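Local coordinates for sulfur carrier protein ThiS adenylyltransferase (Escherichia coli, PDB 1ZUD) that catalyses the ATP-dependent adenylation of the C-terminal glycine carboxylate of the sulfur carrier protein ThiS, a step in thiamine diphosphate biosynthesis, at residues I79-P82 / Q88-L91. Sequence-based numbering, arbitrary orientation. Where two conformers were deposited one is given.
Sequences IDRP and QQRL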
ATOM      1  N   ILE C  79      -9.406  -1.171 -24.992  1.00 25.27           N
ATOM      2  CA  ILE C  79      -8.379  -0.415 -25.693  1.00 23.21           C
ATOM      3  C   ILE C  79      -8.960   0.559 -26.731  1.00 26.82           C
ATOM      4  O   ILE C  79      -9.887   0.225 -27.452  1.00 26.49           O
ATOM      5  CB  ILE C  79      -7.326  -1.381 -26.285  1.00 25.22           C
ATOM      6  CG1 ILE C  79      -6.512  -1.975 -25.123  1.00 26.08           C
ATOM      7  CG2 ILE C  79      -6.507  -0.704 -27.404  1.00 27.05           C
ATOM      8  CD1 ILE C  79      -5.772  -3.292 -25.474  1.00 24.15           C
ATOM      9  N   ASP C  80      -8.425   1.788 -26.745  1.00 23.96           N
ATOM     10  CA  ASP C  80      -8.851   2.865 -27.629  1.00 29.68           C
ATOM     11  C   ASP C  80     -10.099   3.623 -27.188  1.00 26.42           C
ATOM     12  O   ASP C  80     -10.466   4.610 -27.794  1.00 28.14           O
ATOM     13  CB  ASP C  80      -9.018   2.400 -29.093  1.00 33.54           C
ATOM     14  CG  ASP C  80      -7.704   1.973 -29.734  1.00 39.68           C
ATOM     15  OD1 ASP C  80      -6.630   2.481 -29.336  1.00 41.18           O
ATOM     16  OD2 ASP C  80      -7.746   1.125 -30.655  1.00 45.87           O
ATOM     17  N   ARG C  81     -10.727   3.201 -26.104  1.00 21.16           N
ATOM     18  CA  ARG C  81     -11.904   3.913 -25.622  1.00 22.59           C
ATOM     19  C   ARG C  81     -11.514   4.982 -24.564  1.00 26.09           C
ATOM     20  O   ARG C  81     -10.476   4.844 -23.899  1.00 23.53           O
ATOM     21  CB  ARG C  81     -12.883   2.882 -25.080  1.00 23.94           C
ATOM     22  CG  ARG C  81     -13.312   1.803 -26.139  1.00 22.94           C
ATOM     23  CD  ARG C  81     -14.341   0.825 -25.464  1.00 31.00           C
ATOM     24  NE  ARG C  81     -15.493   1.560 -24.890  1.00 43.94           N
ATOM     25  CZ  ARG C  81     -16.192   1.183 -23.810  1.00 46.90           C
ATOM     26  NH1 ARG C  81     -15.874   0.063 -23.169  1.00 50.85           N
ATOM     27  NH2 ARG C  81     -17.181   1.942 -23.334  1.00 43.51           N
ATOM     28  N   PRO C  82     -12.321   6.058 -24.411  1.00 25.24           N
ATOM     29  CA  PRO C  82     -12.034   7.149 -23.436  1.00 27.52           C
ATOM     30  C   PRO C  82     -11.975   6.632 -21.989  1.00 23.23           C
ATOM     31  O   PRO C  82     -12.903   5.983 -21.544  1.00 21.92           O
ATOM     32  CB  PRO C  82     -13.205   8.131 -23.628  1.00 27.41           C
ATOM     33  CG  PRO C  82     -13.807   7.717 -25.033  1.00 24.54           C
ATOM     34  CD  PRO C  82     -13.632   6.246 -25.083  1.00 23.07           C
ATOM     35  N   GLN C  88     -16.336   5.004 -15.686  1.00 22.62           N
ATOM     36  CA  GLN C  88     -17.724   5.193 -15.221  1.00 23.64           C
ATOM     37  C   GLN C  88     -18.503   3.898 -15.489  1.00 28.14           C
ATOM     38  O   GLN C  88     -19.210   3.413 -14.601  1.00 24.53           O
ATOM     39  CB  GLN C  88     -18.365   6.384 -15.986  0.50 22.50           C
ATOM     40  CG  GLN C  88     -19.880   6.687 -15.765  0.50 23.48           C
ATOM     41  CD  GLN C  88     -20.364   7.835 -16.661  0.50 26.96           C
ATOM     42  OE1 GLN C  88     -20.188   7.808 -17.888  0.50 27.84           O
ATOM     43  NE2 GLN C  88     -20.957   8.861 -16.050  0.50 27.71           N
ATOM     44  N   GLN C  89     -18.312   3.284 -16.658  1.00 23.84           N
ATOM     45  CA  GLN C  89     -19.070   2.056 -16.953  1.00 29.78           C
ATOM     46  C   GLN C  89     -18.650   0.863 -16.097  1.00 27.48           C
ATOM     47  O   GLN C  89     -19.470   0.110 -15.590  1.00 27.01           O
ATOM     48  CB  GLN C  89     -18.915   1.718 -18.450  1.00 33.03           C
ATOM     49  CG  GLN C  89     -19.559   2.784 -19.298  1.00 44.55           C
ATOM     50  CD  GLN C  89     -19.434   2.543 -20.790  1.00 47.99           C
ATOM     51  OE1 GLN C  89     -18.710   1.646 -21.234  1.00 52.45           O
ATOM     52  NE2 GLN C  89     -20.125   3.362 -21.575  1.00 47.87           N
ATOM     53  N   ARG C  90     -17.343   0.680 -15.938  1.00 23.78           N
ATOM     54  CA  ARG C  90     -16.885  -0.427 -15.120  1.00 28.30           C
ATOM     55  C   ARG C  90     -17.262  -0.258 -13.638  1.00 29.73           C
ATOM     56  O   ARG C  90     -17.648  -1.220 -12.964  1.00 29.30           O
ATOM     57  CB  ARG C  90     -15.384  -0.580 -15.275  1.00 29.48           C
ATOM     58  CG  ARG C  90     -15.017  -1.167 -16.643  1.00 48.30           C
ATOM     59  CD  ARG C  90     -16.009  -2.299 -16.996  1.00 60.82           C
ATOM     60  NE  ARG C  90     -15.700  -3.028 -18.226  1.00 67.81           N
ATOM     61  CZ  ARG C  90     -14.509  -3.549 -18.501  1.00 69.00           C
ATOM     62  NH1 ARG C  90     -13.512  -3.416 -17.632  1.00 68.44           N
ATOM     63  NH2 ARG C  90     -14.318  -4.198 -19.645  1.00 68.65           N
ATOM     64  N   LEU C  91     -17.153   0.965 -13.134  1.00 24.97           N
ATOM     65  CA  LEU C  91     -17.465   1.213 -11.734  1.00 28.31           C
ATOM     66  C   LEU C  91     -18.973   1.066 -11.470  1.00 26.32           C
ATOM     67  O   LEU C  91     -19.371   0.629 -10.388  1.00 28.71           O
ATOM     68  CB  LEU C  91     -16.960   2.613 -11.323  1.00 22.96           C
ATOM     69  CG  LEU C  91     -15.417   2.789 -11.250  1.00 23.38           C
ATOM     70  CD1 LEU C  91     -15.106   4.259 -11.097  1.00 30.44           C
ATOM     71  CD2 LEU C  91     -14.812   1.996 -10.083  1.00 20.25           C
TER
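Arg81 and Gln89 join the two segments through one side-chain hydrogen bond: NH2 of Arg81 donates to OE1 of Gln89 over 2.6 Å, with an N-H...O angle of 162°, close to straight. The acceptor lies almost in the guanidinium plane, so the amide meets the edge of that group; the donor, by contrast, stands 34° off the plane of the Gln89 carbonyl. The side chains cross at about a right angle, and the guanidinium and amide planes are 37° apart. Gln89 runs extended beyond CG, which carries its oxygen out from the helix, while Arg81 bends at chi3 to bring NH2 round to it. NE2 of Gln89 stays 3.7 Å from NH2 of Arg81, consistent with the oxygen end of the amide facing the donor. Two further partners hold the guanidinium: Asp78 forms a salt bridge with NH1, and Gln85, one turn before Gln89, accepts from NH2. Arg90, its NH2 5.7 Å from NH1 of Arg81, faces the same Asp78 carboxylate through a long, weak ion pair. A leucine in place of Arg81 would probably leave OE1 of Gln89 and of Gln85 without this donor and Asp78 without its stronger ion pair. The contact lies at the surface of the Rossmann-type ThiF domain, where the loop after strand 54-58 enters helix 83-94 and Arg81 reaches along its first turns; on this helix Leu91 packs against helix 40-50 and strand 99-103.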